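Local coordinates for adhesin A (Fusobacterium nucleatum, PDB 3ETZ), which probably mediates bacterial attachment to host cells as an adhesin built from an antiparallel helical hairpin that can oligomerise, at residues A[36-50]-A[84-98]. The protein carries 1 engineered substitution. Residues are numbered along the deposited sequence; the frame is centred on the assembly and turned at random.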
ATOM      1  N   ALA A  36       6.495   3.380  -1.176  1.00 28.03           N
ATOM      2  CA  ALA A  36       6.084   2.430  -2.199  1.00 28.83           C
ATOM      3  C   ALA A  36       6.878   1.145  -2.033  1.00 30.78           C
ATOM      4  O   ALA A  36       6.321   0.054  -2.183  1.00 29.99           O
ATOM      5  CB  ALA A  36       6.304   3.031  -3.606  1.00 29.27           C
ATOM      6  N   ASP A  37       8.176   1.274  -1.706  1.00 31.72           N
ATOM      7  CA  ASP A  37       9.024   0.100  -1.497  1.00 31.81           C
ATOM      8  C   ASP A  37       8.476  -0.726  -0.334  1.00 31.28           C
ATOM      9  O   ASP A  37       8.442  -1.952  -0.408  1.00 29.04           O
ATOM     10  CB  ASP A  37      10.495   0.475  -1.194  1.00 34.13           C
ATOM     11  CG  ASP A  37      11.240   1.044  -2.414  1.00 34.34           C
ATOM     12  OD1 ASP A  37      10.803   0.808  -3.552  1.00 34.33           O
ATOM     13  OD2 ASP A  37      12.277   1.724  -2.225  1.00 36.75           O
ATOM     14  N   ALA A  38       8.056  -0.061   0.744  1.00 28.64           N
ATOM     15  CA  ALA A  38       7.485  -0.773   1.887  1.00 24.48           C
ATOM     16  C   ALA A  38       6.181  -1.465   1.505  1.00 24.36           C
ATOM     17  O   ALA A  38       5.939  -2.619   1.863  1.00 27.59           O
ATOM     18  CB  ALA A  38       7.215   0.209   3.065  1.00 25.64           C
ATOM     19  N   ALA A  39       5.303  -0.734   0.837  1.00 22.70           N
ATOM     20  CA  ALA A  39       4.035  -1.297   0.416  1.00 23.74           C
ATOM     21  C   ALA A  39       4.276  -2.549  -0.460  1.00 27.73           C
ATOM     22  O   ALA A  39       3.525  -3.523  -0.392  1.00 27.76           O
ATOM     23  CB  ALA A  39       3.230  -0.242  -0.382  1.00 26.14           C
ATOM     24  N   ARG A  40       5.300  -2.506  -1.309  1.00 27.66           N
ATOM     25  CA  ARG A  40       5.601  -3.666  -2.149  1.00 31.14           C
ATOM     26  C   ARG A  40       5.880  -4.901  -1.316  1.00 27.98           C
ATOM     27  O   ARG A  40       5.353  -5.971  -1.616  1.00 27.82           O
ATOM     28  CB  ARG A  40       6.817  -3.413  -3.049  1.00 30.79           C
ATOM     29  CG  ARG A  40       6.539  -2.553  -4.249  1.00 35.02           C
ATOM     30  CD  ARG A  40       7.845  -2.381  -5.040  1.00 36.40           C
ATOM     31  NE  ARG A  40       7.743  -1.358  -6.072  1.00 35.57           N
ATOM     32  CZ  ARG A  40       7.107  -1.523  -7.226  1.00 39.98           C
ATOM     33  NH1 ARG A  40       6.505  -2.673  -7.502  1.00 40.64           N
ATOM     34  NH2 ARG A  40       7.086  -0.548  -8.123  1.00 38.86           N
ATOM     35  N   GLN A  41       6.713  -4.745  -0.287  1.00 29.22           N
ATOM     36  CA  GLN A  41       7.094  -5.834   0.608  1.00 32.15           C
ATOM     37  C   GLN A  41       5.863  -6.376   1.367  1.00 32.71           C
ATOM     38  O   GLN A  41       5.637  -7.591   1.428  1.00 29.13           O
ATOM     39  CB  GLN A  41       8.148  -5.305   1.583  1.00 37.61           C
ATOM     40  CG  GLN A  41       9.021  -6.338   2.260  1.00 45.25           C
ATOM     41  CD  GLN A  41      10.189  -5.690   3.007  1.00 49.41           C
ATOM     42  OE1 GLN A  41      10.907  -4.853   2.453  1.00 52.57           O
ATOM     43  NE2 GLN A  41      10.382  -6.082   4.261  1.00 52.52           N
ATOM     44  N   ALA A  42       5.076  -5.466   1.947  1.00 29.70           N
ATOM     45  CA  ALA A  42       3.883  -5.832   2.693  1.00 28.57           C
ATOM     46  C   ALA A  42       2.850  -6.475   1.756  1.00 26.41           C
ATOM     47  O   ALA A  42       2.185  -7.425   2.117  1.00 26.90           O
ATOM     48  CB  ALA A  42       3.287  -4.589   3.365  1.00 28.38           C
ATOM     49  N   LEU A  43       2.703  -5.931   0.556  1.00 25.33           N
ATOM     50  CA  LEU A  43       1.752  -6.499  -0.390  1.00 25.80           C
ATOM     51  C   LEU A  43       2.119  -7.957  -0.728  1.00 25.94           C
ATOM     52  O   LEU A  43       1.256  -8.834  -0.737  1.00 25.63           O
ATOM     53  CB  LEU A  43       1.718  -5.673  -1.674  1.00 25.53           C
ATOM     54  CG  LEU A  43       0.867  -6.275  -2.801  1.00 25.46           C
ATOM     55  CD1 LEU A  43      -0.587  -6.439  -2.303  1.00 26.35           C
ATOM     56  CD2 LEU A  43       0.925  -5.379  -4.034  1.00 29.57           C
ATOM     57  N   ALA A  44       3.395  -8.210  -1.000  1.00 26.58           N
ATOM     58  CA  ALA A  44       3.850  -9.577  -1.343  1.00 29.15           C
ATOM     59  C   ALA A  44       3.575 -10.553  -0.193  1.00 30.15           C
ATOM     60  O   ALA A  44       3.131 -11.690  -0.407  1.00 26.21           O
ATOM     61  CB  ALA A  44       5.369  -9.569  -1.708  1.00 29.27           C
ATOM     62  N   GLN A  45       3.806 -10.107   1.035  1.00 28.76           N
ATOM     63  CA  GLN A  45       3.568 -10.970   2.165  1.00 30.22           C
ATOM     64  C   GLN A  45       2.069 -11.190   2.309  1.00 28.59           C
ATOM     65  O   GLN A  45       1.617 -12.298   2.609  1.00 25.16           O
ATOM     66  CB  GLN A  45       4.184 -10.372   3.436  1.00 35.06           C
ATOM     67  CG  GLN A  45       3.799 -11.143   4.685  1.00 47.87           C
ATOM     68  CD  GLN A  45       4.779 -10.969   5.840  1.00 54.98           C
ATOM     69  OE1 GLN A  45       5.141  -9.843   6.211  1.00 57.73           O
ATOM     70  NE2 GLN A  45       5.207 -12.093   6.421  1.00 58.34           N
ATOM     71  N   ASN A  46       1.287 -10.139   2.073  1.00 24.69           N
ATOM     72  CA  ASN A  46      -0.165 -10.245   2.162  1.00 24.84           C
ATOM     73  C   ASN A  46      -0.762 -11.197   1.114  1.00 24.33           C
ATOM     74  O   ASN A  46      -1.685 -11.950   1.418  1.00 24.87           O
ATOM     75  CB  ASN A  46      -0.825  -8.867   2.000  1.00 24.81           C
ATOM     76  CG  ASN A  46      -0.865  -8.077   3.317  1.00 27.95           C
ATOM     77  OD1 ASN A  46      -1.052  -6.850   3.331  1.00 30.26           O
ATOM     78  ND2 ASN A  46      -0.711  -8.776   4.415  1.00 25.29           N
ATOM     79  N   GLU A  47      -0.266 -11.140  -0.111  1.00 21.82           N
ATOM     80  CA  GLU A  47      -0.779 -12.033  -1.168  1.00 25.75           C
ATOM     81  C   GLU A  47      -0.637 -13.511  -0.760  1.00 25.76           C
ATOM     82  O   GLU A  47      -1.535 -14.324  -1.015  1.00 25.09           O
ATOM     83  CB  GLU A  47      -0.032 -11.751  -2.487  1.00 25.17           C
ATOM     84  CG  GLU A  47      -0.339 -10.339  -2.969  1.00 31.66           C
ATOM     85  CD  GLU A  47       0.239  -9.983  -4.325  1.00 36.53           C
ATOM     86  OE1 GLU A  47       1.412 -10.301  -4.600  1.00 42.21           O
ATOM     87  OE2 GLU A  47      -0.489  -9.350  -5.115  1.00 40.17           O
ATOM     88  N   GLN A  48       0.491 -13.842  -0.138  1.00 25.03           N
ATOM     89  CA  GLN A  48       0.773 -15.194   0.318  1.00 29.18           C
ATOM     90  C   GLN A  48      -0.262 -15.578   1.366  1.00 27.71           C
ATOM     91  O   GLN A  48      -0.888 -16.630   1.291  1.00 25.30           O
ATOM     92  CB  GLN A  48       2.182 -15.255   0.921  1.00 34.70           C
ATOM     93  CG  GLN A  48       2.639 -16.646   1.280  1.00 44.01           C
ATOM     94  CD  GLN A  48       2.538 -17.569   0.094  1.00 50.53           C
ATOM     95  OE1 GLN A  48       3.066 -17.263  -0.984  1.00 55.74           O
ATOM     96  NE2 GLN A  48       1.849 -18.703   0.270  1.00 53.04           N
ATOM     97  N   VAL A  49      -0.447 -14.713   2.355  1.00 27.23           N
ATOM     98  CA  VAL A  49      -1.425 -14.974   3.400  1.00 25.22           C
ATOM     99  C   VAL A  49      -2.840 -15.102   2.845  1.00 24.18           C
ATOM    100  O   VAL A  49      -3.612 -15.975   3.257  1.00 22.47           O
ATOM    101  CB  VAL A  49      -1.412 -13.829   4.463  1.00 28.37           C
ATOM    102  CG1 VAL A  49      -2.608 -13.971   5.402  1.00 27.97           C
ATOM    103  CG2 VAL A  49      -0.115 -13.862   5.245  1.00 26.17           C
ATOM    104  N   TYR A  50      -3.195 -14.209   1.929  1.00 23.77           N
ATOM    105  CA  TYR A  50      -4.538 -14.223   1.352  1.00 24.39           C
ATOM    106  C   TYR A  50      -4.800 -15.540   0.615  1.00 22.55           C
ATOM    107  O   TYR A  50      -5.878 -16.122   0.740  1.00 23.07           O
ATOM    108  CB  TYR A  50      -4.701 -13.059   0.379  1.00 22.17           C
ATOM    109  CG  TYR A  50      -6.067 -12.962  -0.281  1.00 25.77           C
ATOM    110  CD1 TYR A  50      -6.314 -13.537  -1.534  1.00 24.90           C
ATOM    111  CD2 TYR A  50      -7.108 -12.275   0.343  1.00 25.63           C
ATOM    112  CE1 TYR A  50      -7.568 -13.421  -2.148  1.00 22.71           C
ATOM    113  CE2 TYR A  50      -8.377 -12.143  -0.257  1.00 25.14           C
ATOM    114  CZ  TYR A  50      -8.591 -12.717  -1.507  1.00 25.58           C
ATOM    115  OH  TYR A  50      -9.786 -12.550  -2.142  1.00 27.02           O
ATOM    116  N   LEU A  84     -11.005 -11.962   5.071  1.00 26.33           N
ATOM    117  CA  LEU A  84     -10.405 -11.896   3.734  1.00 26.04           C
ATOM    118  C   LEU A  84     -10.856 -10.615   3.018  1.00 26.15           C
ATOM    119  O   LEU A  84     -10.101 -10.035   2.240  1.00 23.94           O
ATOM    120  CB  LEU A  84     -10.768 -13.143   2.922  1.00 25.85           C
ATOM    121  CG  LEU A  84     -10.099 -14.416   3.478  1.00 28.54           C
ATOM    122  CD1 LEU A  84     -10.634 -15.687   2.799  1.00 26.58           C
ATOM    123  CD2 LEU A  84      -8.587 -14.291   3.288  1.00 27.30           C
ATOM    124  N   LYS A  85     -12.077 -10.157   3.288  1.00 27.48           N
ATOM    125  CA  LYS A  85     -12.536  -8.908   2.665  1.00 30.83           C
ATOM    126  C   LYS A  85     -11.729  -7.726   3.201  1.00 29.61           C
ATOM    127  O   LYS A  85     -11.438  -6.785   2.479  1.00 30.15           O
ATOM    128  CB  LYS A  85     -14.026  -8.671   2.932  1.00 34.41           C
ATOM    129  CG  LYS A  85     -14.943  -9.513   2.065  1.00 38.51           C
ATOM    130  CD  LYS A  85     -16.385  -9.335   2.520  1.00 44.69           C
ATOM    131  CE  LYS A  85     -17.333 -10.268   1.760  1.00 47.35           C
ATOM    132  NZ  LYS A  85     -18.712 -10.251   2.361  1.00 48.77           N
ATOM    133  N   LYS A  86     -11.369  -7.781   4.475  1.00 31.38           N
ATOM    134  CA  LYS A  86     -10.568  -6.719   5.071  1.00 30.81           C
ATOM    135  C   LYS A  86      -9.155  -6.791   4.490  1.00 29.00           C
ATOM    136  O   LYS A  86      -8.545  -5.758   4.204  1.00 26.26           O
ATOM    137  CB  LYS A  86     -10.494  -6.894   6.590  1.00 32.39           C
ATOM    138  CG  LYS A  86     -11.803  -6.625   7.317  1.00 36.61           C
ATOM    139  CD  LYS A  86     -11.564  -6.816   8.815  1.00 43.12           C
ATOM    140  CE  LYS A  86     -12.799  -6.517   9.651  1.00 47.60           C
ATOM    141  NZ  LYS A  86     -12.499  -6.722  11.098  1.00 51.82           N
ATOM    142  N   LEU A  87      -8.633  -8.010   4.324  1.00 25.13           N
ATOM    143  CA  LEU A  87      -7.285  -8.167   3.791  1.00 25.97           C
ATOM    144  C   LEU A  87      -7.224  -7.694   2.326  1.00 25.53           C
ATOM    145  O   LEU A  87      -6.230  -7.142   1.850  1.00 24.17           O
ATOM    146  CB  LEU A  87      -6.849  -9.637   3.932  1.00 27.18           C
ATOM    147  CG  LEU A  87      -5.459  -9.976   3.418  1.00 27.90           C
ATOM    148  CD1 LEU A  87      -4.391  -9.099   4.121  1.00 27.15           C
ATOM    149  CD2 LEU A  87      -5.211 -11.472   3.691  1.00 29.73           C
ATOM    150  N   GLU A  88      -8.319  -7.879   1.622  1.00 25.80           N
ATOM    151  CA  GLU A  88      -8.411  -7.474   0.224  1.00 28.91           C
ATOM    152  C   GLU A  88      -8.378  -5.932   0.125  1.00 27.36           C
ATOM    153  O   GLU A  88      -7.778  -5.359  -0.788  1.00 22.98           O
ATOM    154  CB  GLU A  88      -9.714  -8.031  -0.355  1.00 33.47           C
ATOM    155  CG  GLU A  88      -9.936  -7.780  -1.809  1.00 44.64           C
ATOM    156  CD  GLU A  88     -10.974  -8.737  -2.393  1.00 52.56           C
ATOM    157  OE1 GLU A  88     -11.927  -9.093  -1.634  1.00 54.05           O
ATOM    158  OE2 GLU A  88     -10.844  -9.111  -3.600  1.00 53.05           O
ATOM    159  N   ALA A  89      -9.038  -5.260   1.061  1.00 24.95           N
ATOM    160  CA  ALA A  89      -9.023  -3.806   1.063  1.00 26.56           C
ATOM    161  C   ALA A  89      -7.616  -3.319   1.413  1.00 22.48           C
ATOM    162  O   ALA A  89      -7.138  -2.348   0.818  1.00 25.26           O
ATOM    163  CB  ALA A  89     -10.084  -3.246   2.058  1.00 22.83           C
ATOM    164  N   GLU A  90      -6.942  -3.977   2.355  1.00 24.44           N
ATOM    165  CA  GLU A  90      -5.567  -3.565   2.693  1.00 22.74           C
ATOM    166  C   GLU A  90      -4.679  -3.690   1.430  1.00 26.55           C
ATOM    167  O   GLU A  90      -3.924  -2.769   1.081  1.00 23.10           O
ATOM    168  CB  GLU A  90      -4.997  -4.470   3.806  1.00 26.57           C
ATOM    169  CG  GLU A  90      -3.530  -4.205   4.193  1.00 28.48           C
ATOM    170  CD  GLU A  90      -3.082  -5.019   5.402  1.00 29.89           C
ATOM    171  OE1 GLU A  90      -3.920  -5.276   6.279  1.00 37.53           O
ATOM    172  OE2 GLU A  90      -1.900  -5.392   5.490  1.00 32.32           O
ATOM    173  N   MET A  91      -4.765  -4.830   0.734  1.00 22.08           N
ATOM    174  CA  MET A  91      -3.941  -5.022  -0.471  1.00 24.81           C
ATOM    175  C   MET A  91      -4.265  -4.034  -1.585  1.00 25.06           C
ATOM    176  O   MET A  91      -3.382  -3.590  -2.310  1.00 24.54           O
ATOM    177  CB  MET A  91      -4.075  -6.471  -0.977  1.00 25.08           C
ATOM    178  CG  MET A  91      -3.480  -7.486   0.004  1.00 25.81           C
ATOM    179  SD  MET A  91      -3.663  -9.187  -0.614  1.00 28.20           S
ATOM    180  CE  MET A  91      -2.938  -9.108  -1.976  1.00 34.09           C
ATOM    181  N   GLU A  92      -5.547  -3.689  -1.722  1.00 24.91           N
ATOM    182  CA  GLU A  92      -5.963  -2.704  -2.727  1.00 27.17           C
ATOM    183  C   GLU A  92      -5.300  -1.337  -2.425  1.00 27.43           C
ATOM    184  O   GLU A  92      -4.837  -0.633  -3.327  1.00 22.63           O
ATOM    185  CB  GLU A  92      -7.494  -2.564  -2.692  1.00 30.92           C
ATOM    186  CG  GLU A  92      -8.101  -1.661  -3.743  1.00 34.98           C
ATOM    187  CD  GLU A  92      -9.624  -1.794  -3.821  1.00 41.68           C
ATOM    188  OE1 GLU A  92     -10.143  -2.938  -3.835  1.00 39.37           O
ATOM    189  OE2 GLU A  92     -10.309  -0.750  -3.885  1.00 45.49           O
ATOM    190  N   GLN A  93      -5.272  -0.950  -1.152  1.00 27.21           N
ATOM    191  CA  GLN A  93      -4.662   0.319  -0.780  1.00 25.70           C
ATOM    192  C   GLN A  93      -3.149   0.269  -1.008  1.00 26.03           C
ATOM    193  O   GLN A  93      -2.542   1.265  -1.404  1.00 25.78           O
ATOM    194  CB  GLN A  93      -4.972   0.647   0.696  1.00 28.30           C
ATOM    195  CG  GLN A  93      -6.424   1.072   0.933  1.00 30.21           C
ATOM    196  CD  GLN A  93      -6.873   2.203   0.006  1.00 30.90           C
ATOM    197  OE1 GLN A  93      -6.210   3.230  -0.103  1.00 34.40           O
ATOM    198  NE2 GLN A  93      -7.994   2.001  -0.673  1.00 32.20           N
ATOM    199  N   GLN A  94      -2.532  -0.886  -0.753  1.00 24.24           N
ATOM    200  CA  GLN A  94      -1.111  -1.051  -0.987  1.00 24.18           C
ATOM    201  C   GLN A  94      -0.795  -0.935  -2.479  1.00 27.08           C
ATOM    202  O   GLN A  94       0.196  -0.297  -2.863  1.00 25.67           O
ATOM    203  CB  GLN A  94      -0.617  -2.395  -0.409  1.00 25.55           C
ATOM    204  CG  GLN A  94      -0.502  -2.331   1.124  1.00 27.27           C
ATOM    205  CD  GLN A  94      -0.442  -3.690   1.807  1.00 28.64           C
ATOM    206  OE1 GLN A  94      -0.736  -4.745   1.213  1.00 24.11           O
ATOM    207  NE2 GLN A  94      -0.102  -3.663   3.079  1.00 28.65           N
ATOM    208  N   LYS A  95      -1.628  -1.537  -3.326  1.00 27.12           N
ATOM    209  CA  LYS A  95      -1.400  -1.423  -4.772  1.00 29.62           C
ATOM    210  C   LYS A  95      -1.607   0.021  -5.215  1.00 28.08           C
ATOM    211  O   LYS A  95      -0.914   0.488  -6.111  1.00 30.61           O
ATOM    212  CB  LYS A  95      -2.340  -2.324  -5.579  1.00 30.35           C
ATOM    213  CG  LYS A  95      -2.004  -3.809  -5.462  1.00 35.62           C
ATOM    214  CD  LYS A  95      -2.971  -4.676  -6.261  1.00 38.37           C
ATOM    215  CE  LYS A  95      -2.559  -6.156  -6.231  1.00 41.58           C
ATOM    216  NZ  LYS A  95      -3.666  -7.017  -6.761  1.00 47.80           N
ATOM    217  N   ALA A  96      -2.545   0.727  -4.585  1.00 29.01           N
ATOM    218  CA  ALA A  96      -2.809   2.137  -4.932  1.00 30.73           C
ATOM    219  C   ALA A  96      -1.587   3.016  -4.622  1.00 30.90           C
ATOM    220  O   ALA A  96      -1.306   3.969  -5.358  1.00 31.71           O
ATOM    221  CB  ALA A  96      -4.056   2.674  -4.174  1.00 31.53           C
ATOM    222  N   VAL A  97      -0.870   2.704  -3.539  1.00 30.47           N
ATOM    223  CA  VAL A  97       0.335   3.447  -3.170  1.00 30.55           C
ATOM    224  C   VAL A  97       1.424   3.196  -4.203  1.00 31.73           C
ATOM    225  O   VAL A  97       2.083   4.125  -4.665  1.00 30.70           O
ATOM    226  CB  VAL A  97       0.883   3.019  -1.779  1.00 32.92           C
ATOM    227  CG1 VAL A  97       2.313   3.542  -1.579  1.00 34.06           C
ATOM    228  CG2 VAL A  97      -0.024   3.573  -0.681  1.00 31.68           C
ATOM    229  N   ILE A  98       1.597   1.936  -4.576  1.00 30.43           N
ATOM    230  CA  ILE A  98       2.609   1.560  -5.551  1.00 32.12           C
ATOM    231  C   ILE A  98       2.275   2.179  -6.917  1.00 33.69           C
ATOM    232  O   ILE A  98       3.143   2.740  -7.598  1.00 35.24           O
ATOM    233  CB  ILE A  98       2.689   0.016  -5.676  1.00 33.87           C
ATOM    234  CG1 ILE A  98       3.122  -0.576  -4.327  1.00 33.72           C
ATOM    235  CG2 ILE A  98       3.622  -0.376  -6.814  1.00 31.28           C
ATOM    236  CD1 ILE A  98       2.877  -2.084  -4.201  1.00 33.21           C
TER
HETATM  237  O   HOH W   1      -3.133  -9.054  -5.230  1.00 71.47           O
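Leu43, Asn46 and Tyr50 of helix 5-63 interlock with Met91, Gln94 and Ile98 of helix 70-108, knobs into holes, in the antiparallel coiled coil that forms the hairpin of this FadA adhesin. The axes of 36-50 and 84-98 come within 8.6 Å of each other at 146°. The backbones draw together toward one end, where Ala36 CA lies 4.9 Å from Ile98 CA, consistent with the small side chains of Ala36 and Ala39: the CB of Ala39 meets CG1 of Ile98 and CG1 of Val97. Ile98 also reaches Arg40, its CG2 lying 3.5 Å above one face of the guanidinium, offset toward the rim, while Glu102 holds the same group by a salt bridge. Leu43 is the next knob. With CG anti to the backbone N (chi1 173°), a side chain that sets out along the flank of the partner helix is carried over to it, and its two methyls straddle a pair of neighbours, CD1 against Met91 CB at 3.7 Å and CD2 against Lys95 CG at 3.6 Å. Asn46 fills the hole lined by Leu87, Glu90, Met91 and Gln94, where its CB packs 3.6 Å from Met91 CG; its amide and that of Gln94 are nearly coplanar. At the far end Leu87 CD2 and the carbonyl O of Leu84 both approach the edge of the Tyr50 ring, near its plane. Met91 SD comes to the same ring obliquely, 5.2 Å from its centroid, a Met-aromatic contact. Leu84 extends the apolar seam onto the next turns of helix 5-63, at Leu53 and Ala57. Along one flank, Glu47 and Lys95 stand too far apart for a salt bridge, and a water joins them, donating to Glu47 OE2 and accepting from Lys95 NZ at 2.6 Å.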